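Local structure of putative dehydrogenase (Amycolatopsis orientalis, 5A9T) at residues A[53-56]-A[57-60]; A[71-75]-A[76-80]; A[84-88]-A[89-93]; A[195-198]-A[199-203]. The protein is an NADPH-dependent imine reductase that reduces cyclic imines to amines. All coordinates share one frame; numbering follows the deposited sequence. Where two conformers were deposited one is given.

In the fold
Interactions 1, 2 and 3 follow one another along the chain within the Rossmann-type NADP-binding domain, at residues 53-60, 71-80 and 84-93; their centres lie 11 to 14 Å apart and each touches the other two. Ile55 packs on Ala78 and Leu79, Val59 and Ser60 meet Ala85 and Arg89, and Leu79 meets Leu86. Helices 55-60 and 75-78 thus lie together beside the parallel part of the sheet, to which strand 90-93 belongs. Interaction 4, at residues 195-203, joins two helices of the C-terminal domain, its centre about 47 to 54 Å from the others. Three contacts therefore belong to the nucleotide-binding half and the fourth to the helical half that pairs with the second subunit.

Interaction 1: A[53-56]-A[57-60]; sequences DDIV and DAVS
Backbone bonds from Ala58 N to Asp54 O (3.0 Å) and from Val59 N to Ile55 O (2.8 Å) wind the first turn of helix 55-60. Asp54 is the N-cap: its OD1 takes the amide hydrogen of Val56, at 2.9 Å and nearly straight (169°), from above the carboxylate plane. Turning CG anti to its own backbone N (chi1 174°) carries the carboxylate forward over this first turn. In one of the two conformers of Asp57, its OD2 lies 4.1 Å from Asp54 OD2; any repulsion there would probably be eased by the helix start, where both acids sit. The short helix leads into strand 64-67 of the Rossmann-type sheet, and Trp34 of strand 30-34 covers Ile55 and Ala58. One turn on, Val56 O accepts from Ser60 N at 2.8 Å; in one of the two conformers of Ser60, OG also donates to it, from the opposite face of the carbonyl plane. On the inner side of the helix Ile55 runs obliquely past Val59, CG1 of the isoleucine 4.1 Å from CG2 of the valine, while the terminal Ile55 CD1 reaches Ala58 CB at 4.3 Å.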
loop_
_atom_site.group_PDB
_atom_site.type_symbol
_atom_site.label_atom_id
_atom_site.label_comp_id
_atom_site.label_asym_id
_atom_site.label_seq_id
_atom_site.Cartn_x
_atom_site.Cartn_y
_atom_site.Cartn_z
ATOM N N ASP A 53 -29.509 25.636 22.887
ATOM C CA ASP A 53 -30.658 24.966 22.206
ATOM C C ASP A 53 -31.020 25.502 20.780
ATOM O O ASP A 53 -31.378 24.673 19.928
ATOM C CB ASP A 53 -31.944 25.070 23.106
ATOM C CG ASP A 53 -31.844 24.189 24.422
ATOM O OD1 ASP A 53 -31.186 23.133 24.397
ATOM O OD2 ASP A 53 -32.400 24.604 25.480
ATOM N N ASP A 54 -30.898 26.822 20.552
ATOM C CA ASP A 54 -31.323 27.363 19.295
ATOM C C ASP A 54 -30.073 27.634 18.440
ATOM O O ASP A 54 -29.075 28.155 18.934
ATOM C CB ASP A 54 -32.136 28.607 19.545
ATOM C CG ASP A 54 -32.568 29.399 18.320
ATOM O OD1 ASP A 54 -32.376 29.245 17.031
ATOM O OD2 ASP A 54 -33.294 30.343 18.734
ATOM N N ILE A 55 -30.181 27.235 17.185
ATOM C CA ILE A 55 -29.064 27.493 16.261
ATOM C C ILE A 55 -28.680 28.931 16.152
ATOM O O ILE A 55 -27.465 29.228 15.981
ATOM C CB ILE A 55 -29.296 26.812 14.890
ATOM C CG1 ILE A 55 -28.040 26.757 14.003
ATOM C CG2 ILE A 55 -30.379 27.513 14.116
ATOM C CD1 ILE A 55 -26.902 25.998 14.570
ATOM N N VAL A 56 -29.628 29.884 16.257
ATOM C CA VAL A 56 -29.232 31.239 16.154
ATOM C C VAL A 56 -28.315 31.617 17.335
ATOM O O VAL A 56 -27.294 32.356 17.183
ATOM C CB VAL A 56 -30.485 32.137 16.094
ATOM C CG1 VAL A 56 -30.091 33.620 16.122
ATOM C CG2 VAL A 56 -31.301 31.883 14.815
ATOM N N ASP A 57 -28.668 31.192 18.537
ATOM C CA ASP A 57 -27.820 31.479 19.665
ATOM C C ASP A 57 -26.467 30.784 19.541
ATOM O O ASP A 57 -25.424 31.353 19.867
ATOM C CB ASP A 57 -28.501 31.077 20.965
ATOM C CG ASP A 57 -29.805 31.860 21.247
ATOM O OD1 ASP A 57 -29.934 33.060 20.901
ATOM O OD2 ASP A 57 -30.706 31.217 21.856
ATOM N N ALA A 58 -26.431 29.548 19.038
ATOM C CA ALA A 58 -25.165 28.877 18.869
ATOM C C ALA A 58 -24.261 29.607 17.872
ATOM O O ALA A 58 -23.106 29.830 18.134
ATOM C CB ALA A 58 -25.380 27.479 18.358
ATOM N N VAL A 59 -24.831 29.979 16.745
ATOM C CA VAL A 59 -24.078 30.744 15.713
ATOM C C VAL A 59 -23.597 32.084 16.300
ATOM O O VAL A 59 -22.438 32.552 16.000
ATOM C CB VAL A 59 -24.995 30.948 14.476
ATOM C CG1 VAL A 59 -24.484 31.979 13.491
ATOM C CG2 VAL A 59 -25.101 29.590 13.751
ATOM N N SER A 60 -24.481 32.772 17.045
ATOM C CA SER A 60 -24.138 34.106 17.542
ATOM C C SER A 60 -23.056 34.103 18.632
ATOM O O SER A 60 -22.499 35.158 18.985
ATOM C CB SER A 60 -25.427 34.823 18.037
ATOM O OG SER A 60 -26.390 34.959 17.025
#

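Interaction 2: A[71-75]-A[76-80]; sequences DYDAL and YSALG
Ala74 O accepts from Ala78 N at 3.0 Å, nearly along the C=O axis, and more weakly from Ser77 N, whose N-H meets it at only 125°. One residue on, Leu79 N donates to Leu75 O at 2.9 Å. Before the helix, Asp73 turns its carboxylate forward onto the next amide: OD1 accepts from Ala74 N at 2.9 Å, the donor standing 37° out of the carboxylate plane. With CG anti to the backbone N (chi1 -162°), the same group comes over the helix start, where Asp73 OD1 lies 4.1 Å from Ser77 OG and Asp73 OD2 lies 4.0 Å from Ala78 CB. Asp73 also touches Arg36, an NADP(+)-binding residue. With alanine in its place the Ala74 amide would probably lose its carboxylate acceptor and Arg36 a nearby negative charge. Packing takes over on the flanks. Tyr76 carries its ring back toward the residues before it, and CE2 comes within 3.5 Å of Ala74 CB, the methyl approaching the ring obliquely. On the buried flank Leu75 and Leu79 meet one turn apart, CD1 of the former 3.5 Å from CD2 of the latter, and Trp108 of helix 99-111 covers both as well as Tyr76. The arrangement is a short helix reached by a loop from the end of strand 64-67, on the cofactor side of a Rossmann-type domain, with its N-terminal turn close to the NADP(+) site.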
loop_
_atom_site.group_PDB
_atom_site.type_symbol
_atom_site.label_atom_id
_atom_site.label_comp_id
_atom_site.label_asym_id
_atom_site.label_seq_id
_atom_site.Cartn_x
_atom_site.Cartn_y
_atom_site.Cartn_z
ATOM N N ASP A 71 -24.753 12.837 7.944
ATOM C CA ASP A 71 -24.713 12.792 6.442
ATOM C C ASP A 71 -26.014 13.215 5.741
ATOM O O ASP A 71 -26.057 13.864 4.720
ATOM C CB ASP A 71 -24.325 11.392 5.851
ATOM C CG ASP A 71 -22.989 10.857 6.377
ATOM O OD1 ASP A 71 -22.162 11.657 6.919
ATOM O OD2 ASP A 71 -22.732 9.637 6.222
ATOM N N TYR A 72 -27.130 12.827 6.347
ATOM C CA TYR A 72 -28.399 13.045 5.616
ATOM C C TYR A 72 -28.901 14.462 5.818
ATOM O O TYR A 72 -29.911 14.859 5.226
ATOM C CB TYR A 72 -29.497 12.048 6.100
ATOM C CG TYR A 72 -29.847 12.190 7.541
ATOM C CD1 TYR A 72 -29.130 11.497 8.506
ATOM C CD2 TYR A 72 -30.891 13.053 7.987
ATOM C CE1 TYR A 72 -29.431 11.638 9.831
ATOM C CE2 TYR A 72 -31.189 13.185 9.348
ATOM C CZ TYR A 72 -30.415 12.471 10.255
ATOM O OH TYR A 72 -30.670 12.535 11.578
ATOM N N ASP A 73 -28.227 15.250 6.687
ATOM C CA ASP A 73 -28.655 16.612 7.004
ATOM C C ASP A 73 -27.830 17.429 5.993
ATOM O O ASP A 73 -27.008 16.883 5.157
ATOM C CB ASP A 73 -28.245 16.929 8.428
ATOM C CG ASP A 73 -28.994 18.134 9.067
ATOM O OD1 ASP A 73 -29.836 18.917 8.407
ATOM O OD2 ASP A 73 -28.821 18.423 10.271
ATOM N N ALA A 74 -28.096 18.710 6.036
ATOM C CA ALA A 74 -27.566 19.668 5.054
ATOM C C ALA A 74 -27.333 20.978 5.797
ATOM O O ALA A 74 -28.182 21.494 6.520
ATOM C CB ALA A 74 -28.479 20.032 3.980
ATOM N N LEU A 75 -26.212 21.580 5.489
ATOM C CA LEU A 75 -25.903 22.871 6.122
ATOM C C LEU A 75 -26.934 23.919 5.851
ATOM O O LEU A 75 -27.277 24.689 6.759
ATOM C CB LEU A 75 -24.577 23.356 5.481
ATOM C CG LEU A 75 -23.741 24.393 5.998
ATOM C CD1 LEU A 75 -23.287 23.788 7.308
ATOM C CD2 LEU A 75 -22.545 24.698 5.109
ATOM N N TYR A 76 -27.465 24.018 4.632
ATOM C CA TYR A 76 -28.400 25.045 4.336
ATOM C C TYR A 76 -29.633 24.918 5.275
ATOM O O TYR A 76 -30.329 25.933 5.513
ATOM C CB TYR A 76 -28.838 25.157 2.842
ATOM C CG TYR A 76 -29.549 23.985 2.282
ATOM C CD1 TYR A 76 -30.972 23.883 2.358
ATOM C CD2 TYR A 76 -28.863 22.954 1.650
ATOM C CE1 TYR A 76 -31.635 22.726 1.917
ATOM C CE2 TYR A 76 -29.559 21.814 1.199
ATOM C CZ TYR A 76 -30.952 21.722 1.312
ATOM O OH TYR A 76 -31.607 20.561 0.835
ATOM N N SER A 77 -29.967 23.648 5.586
ATOM C CA SER A 77 -31.133 23.394 6.431
ATOM C C SER A 77 -30.856 23.610 7.915
ATOM O O SER A 77 -31.603 24.359 8.581
ATOM C CB SER A 77 -31.650 21.979 6.214
ATOM O OG SER A 77 -32.677 21.634 7.183
ATOM N N ALA A 78 -29.784 23.029 8.465
ATOM C CA ALA A 78 -29.448 23.229 9.872
ATOM C C ALA A 78 -29.172 24.667 10.223
ATOM O O ALA A 78 -29.597 25.108 11.303
ATOM C CB ALA A 78 -28.264 22.359 10.227
ATOM N N LEU A 79 -28.418 25.337 9.358
ATOM C CA LEU A 79 -28.063 26.704 9.670
ATOM C C LEU A 79 -28.970 27.676 9.019
ATOM O O LEU A 79 -28.825 28.936 9.248
ATOM C CB LEU A 79 -26.612 26.984 9.248
ATOM C CG LEU A 79 -25.551 26.469 10.220
ATOM C CD1 LEU A 79 -25.722 25.153 10.958
ATOM C CD2 LEU A 79 -24.273 26.504 9.321
ATOM N N GLY A 80 -30.021 27.273 8.287
ATOM C CA GLY A 80 -30.915 28.219 7.607
ATOM C C GLY A 80 -31.542 29.247 8.562
ATOM O O GLY A 80 -31.607 30.406 8.187
#

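Interaction 3: A[84-88]-A[89-93]; sequences EALRG and RVVVN
Arg89 reaches back over the loop to Ala85, NE donating to the backbone O at 2.8 Å, just ahead of strand 90-93 of the Rossmann-type sheet. The acceptor lies in the guanidinium plane at its edge, but the hydrogen bond is bent, its N-H...O angle 134°. The chain stays extended from CG to NE, and Arg89 CD passes 3.1 Å from Ala85 O. Around this grip the loop makes two beta turns, type I from Glu84 to Arg87 and type II from Leu86 to Arg89; Arg89 N closes the second on Leu86 O at 3.1 Å, its donor standing above the carbonyl plane. Gly88 has a positive phi (78°), where a CB would press on the preceding carbonyl. Further out, Leu86 CD2 rests 4.4 Å from Val91 CG2, while Val59 of helix 55-60 lies against Ala85, Leu86 and Arg89. Ser62 O holds NH1, giving the guanidinium a second backbone anchor. A leucine in place of Arg89 would probably deprive the carbonyls of Ala85 and Ser62 of their two guanidinium donors and free the loop to shift against helix 55-60. A water accepts from Arg89 NH2 at 2.9 Å and gives a weak bond, at 3.4 Å, to Ala85 O.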
loop_
_atom_site.group_PDB
_atom_site.type_symbol
_atom_site.label_atom_id
_atom_site.label_comp_id
_atom_site.label_asym_id
_atom_site.label_seq_id
_atom_site.Cartn_x
_atom_site.Cartn_y
_atom_site.Cartn_z
ATOM N N GLU A 84 -29.183 35.459 9.018
ATOM C CA GLU A 84 -28.673 36.805 9.293
ATOM C C GLU A 84 -27.437 36.783 10.225
ATOM O O GLU A 84 -26.414 37.524 9.989
ATOM C CB GLU A 84 -29.823 37.649 9.869
ATOM C CG GLU A 84 -30.933 38.016 8.855
ATOM N N ALA A 85 -27.515 35.938 11.270
ATOM C CA ALA A 85 -26.451 35.835 12.203
ATOM C C ALA A 85 -25.169 35.350 11.617
ATOM O O ALA A 85 -24.124 35.570 12.175
ATOM C CB ALA A 85 -26.848 35.042 13.399
ATOM N N LEU A 86 -25.216 34.613 10.504
ATOM C CA LEU A 86 -24.040 34.065 9.900
ATOM C C LEU A 86 -23.109 35.115 9.262
ATOM O O LEU A 86 -21.953 34.865 9.069
ATOM C CB LEU A 86 -24.390 33.050 8.810
ATOM C CG LEU A 86 -24.911 31.721 9.379
ATOM C CD1 LEU A 86 -25.761 30.981 8.337
ATOM C CD2 LEU A 86 -23.711 30.974 9.849
ATOM N N ARG A 87 -23.660 36.326 8.902
ATOM C CA ARG A 87 -22.799 37.353 8.338
ATOM C C ARG A 87 -21.655 37.732 9.257
ATOM O O ARG A 87 -21.858 37.965 10.449
ATOM C CB ARG A 87 -23.637 38.622 8.038
ATOM C CG ARG A 87 -22.865 39.635 7.234
ATOM C CD ARG A 87 -23.803 40.806 6.812
ATOM N NE ARG A 87 -24.822 40.286 5.858
ATOM C CZ ARG A 87 -24.624 39.967 4.587
ATOM N NH1 ARG A 87 -23.437 40.004 3.987
ATOM N NH2 ARG A 87 -25.651 39.430 3.908
ATOM N N GLY A 88 -20.455 37.763 8.729
ATOM C CA GLY A 88 -19.331 38.051 9.485
ATOM C C GLY A 88 -18.739 37.015 10.364
ATOM O O GLY A 88 -17.884 37.275 11.199
ATOM N N ARG A 89 -19.244 35.806 10.180
ATOM C CA ARG A 89 -18.721 34.589 10.883
ATOM C C ARG A 89 -18.123 33.698 9.880
ATOM O O ARG A 89 -17.945 34.038 8.699
ATOM C CB ARG A 89 -19.856 33.945 11.688
ATOM C CG ARG A 89 -20.547 34.945 12.640
ATOM C CD ARG A 89 -21.596 34.319 13.532
ATOM N NE ARG A 89 -22.293 35.389 14.278
ATOM C CZ ARG A 89 -21.799 35.894 15.391
ATOM N NH1 ARG A 89 -20.791 35.427 16.046
ATOM N NH2 ARG A 89 -22.368 37.006 15.901
ATOM N N VAL A 90 -17.544 32.580 10.374
ATOM C CA VAL A 90 -16.762 31.595 9.558
ATOM C C VAL A 90 -17.299 30.226 9.822
ATOM O O VAL A 90 -17.453 29.831 10.989
ATOM C CB VAL A 90 -15.285 31.712 9.932
ATOM C CG1 VAL A 90 -14.481 30.564 9.374
ATOM C CG2 VAL A 90 -14.756 33.085 9.515
ATOM N N VAL A 91 -17.512 29.455 8.760
ATOM C CA VAL A 91 -17.908 28.024 8.836
ATOM C C VAL A 91 -16.717 27.202 8.414
ATOM O O VAL A 91 -16.195 27.368 7.305
ATOM C CB VAL A 91 -19.113 27.782 7.980
ATOM C CG1 VAL A 91 -19.274 26.259 7.770
ATOM C CG2 VAL A 91 -20.401 28.413 8.598
ATOM N N VAL A 92 -16.317 26.265 9.276
ATOM C CA VAL A 92 -15.411 25.175 8.968
ATOM C C VAL A 92 -16.253 23.934 8.939
ATOM O O VAL A 92 -16.715 23.450 9.992
ATOM C CB VAL A 92 -14.279 25.100 9.940
ATOM C CG1 VAL A 92 -13.337 23.928 9.616
ATOM C CG2 VAL A 92 -13.454 26.351 9.968
ATOM N N ASN A 93 -16.519 23.417 7.722
ATOM C CA ASN A 93 -17.359 22.289 7.515
ATOM C C ASN A 93 -16.550 21.018 7.413
ATOM O O ASN A 93 -15.839 20.864 6.432
ATOM C CB ASN A 93 -18.135 22.487 6.232
ATOM C CG ASN A 93 -19.227 21.425 6.044
ATOM O OD1 ASN A 93 -19.371 20.486 6.814
ATOM N ND2 ASN A 93 -20.044 21.590 4.930
HETATM O O HOH W 1 -24.389 38.210 14.286
#

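Interaction 4: A[195-198]-A[199-203]; sequences AGVP and AAEFT
Glu201 lies side by side with Pro198 at the start of helix 199-228, the two side chains pointing the same way. Its CB comes first, with Glu201 CB 3.5 Å from Pro198 O and 4.0 Å from Pro198 CD. CG continues anti to the backbone N (chi1 -174°), the chain then bends at chi2 (67°), and at the tip OE1 makes a salt bridge to Lys204, away from the proline. Pro198 is the N-cap residue, and Pro198 O accepts from Phe202 N at 3.0 Å, in the carbonyl plane. Val197 brings its CG1 methyl 4.2 Å from Phe202 CB, so the valine meets the root of the phenylalanine, whose ring leads on to other partners. Thr203 OG1 donates to Ala200 O at 2.9 Å, three residues earlier. Gly196, with positive phi, is the C-prime residue of the Schellman motif that ends helix 166-193. Only residues 194-198 link that helix to the next. Asp227 of the second subunit receives the N-H groups of Ala199 and Ala200, one on each carboxylate oxygen. The Phe202 side chain packs on Ala188 and Val192 of helix 166-193 and its ring meets that of Tyr170 of the second subunit, the two ring planes at about 65°, placing this helix start between its preceding helix and the dimer partner.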
loop_
_atom_site.group_PDB
_atom_site.type_symbol
_atom_site.label_atom_id
_atom_site.label_comp_id
_atom_site.label_asym_id
_atom_site.label_seq_id
_atom_site.Cartn_x
_atom_site.Cartn_y
_atom_site.Cartn_z
ATOM N N ALA A 195 1.337 -21.398 4.619
ATOM C CA ALA A 195 2.530 -22.043 5.100
ATOM C C ALA A 195 2.710 -21.847 6.610
ATOM O O ALA A 195 3.790 -22.196 7.148
ATOM C CB ALA A 195 3.742 -21.610 4.280
ATOM N N GLY A 196 1.669 -21.409 7.313
ATOM C CA GLY A 196 1.708 -21.303 8.752
ATOM C C GLY A 196 2.269 -20.026 9.276
ATOM O O GLY A 196 2.391 -19.901 10.492
ATOM N N VAL A 197 2.518 -18.993 8.437
ATOM C CA VAL A 197 3.092 -17.743 8.888
ATOM C C VAL A 197 2.018 -16.836 9.404
ATOM O O VAL A 197 1.095 -16.464 8.670
ATOM C CB VAL A 197 3.849 -17.017 7.741
ATOM C CG1 VAL A 197 4.375 -15.668 8.230
ATOM C CG2 VAL A 197 4.948 -17.922 7.104
ATOM N N PRO A 198 2.039 -16.455 10.692
ATOM C CA PRO A 198 1.029 -15.499 11.149
ATOM C C PRO A 198 1.131 -14.130 10.558
ATOM O O PRO A 198 2.207 -13.676 10.205
ATOM C CB PRO A 198 1.317 -15.412 12.652
ATOM C CG PRO A 198 2.219 -16.543 12.991
ATOM C CD PRO A 198 2.990 -16.854 11.737
ATOM N N ALA A 199 -0.016 -13.450 10.453
ATOM C CA ALA A 199 -0.051 -12.125 9.945
ATOM C C ALA A 199 0.857 -11.166 10.710
ATOM O O ALA A 199 1.511 -10.306 10.134
ATOM C CB ALA A 199 -1.475 -11.565 9.907
ATOM N N ALA A 200 0.907 -11.301 12.075
ATOM C CA ALA A 200 1.718 -10.390 12.879
ATOM C C ALA A 200 3.219 -10.584 12.640
ATOM O O ALA A 200 3.944 -9.621 12.547
ATOM C CB ALA A 200 1.341 -10.511 14.332
ATOM N N GLU A 201 3.611 -11.798 12.280
ATOM C CA GLU A 201 4.992 -12.092 11.815
ATOM C C GLU A 201 5.288 -11.484 10.463
ATOM O O GLU A 201 6.298 -10.778 10.214
ATOM C CB GLU A 201 5.297 -13.572 11.869
ATOM C CG GLU A 201 6.717 -13.897 11.548
ATOM C CD GLU A 201 7.730 -13.396 12.586
ATOM O OE1 GLU A 201 7.379 -12.936 13.688
ATOM O OE2 GLU A 201 8.954 -13.376 12.226
ATOM N N PHE A 202 4.321 -11.692 9.576
ATOM C CA PHE A 202 4.455 -11.304 8.139
ATOM C C PHE A 202 4.614 -9.743 8.114
ATOM O O PHE A 202 5.380 -9.182 7.290
ATOM C CB PHE A 202 3.272 -11.716 7.343
ATOM C CG PHE A 202 3.286 -11.335 5.904
ATOM C CD1 PHE A 202 4.374 -11.653 5.076
ATOM C CD2 PHE A 202 2.252 -10.638 5.350
ATOM C CE1 PHE A 202 4.349 -11.298 3.735
ATOM C CE2 PHE A 202 2.254 -10.286 3.989
ATOM C CZ PHE A 202 3.320 -10.608 3.216
ATOM N N THR A 203 3.922 -9.010 8.981
ATOM C CA THR A 203 4.082 -7.529 8.937
ATOM C C THR A 203 5.459 -6.944 9.126
ATOM O O THR A 203 5.818 -5.873 8.682
ATOM C CB THR A 203 3.181 -6.780 9.959
ATOM O OG1 THR A 203 3.738 -7.061 11.305
ATOM C CG2 THR A 203 1.805 -7.173 9.833
#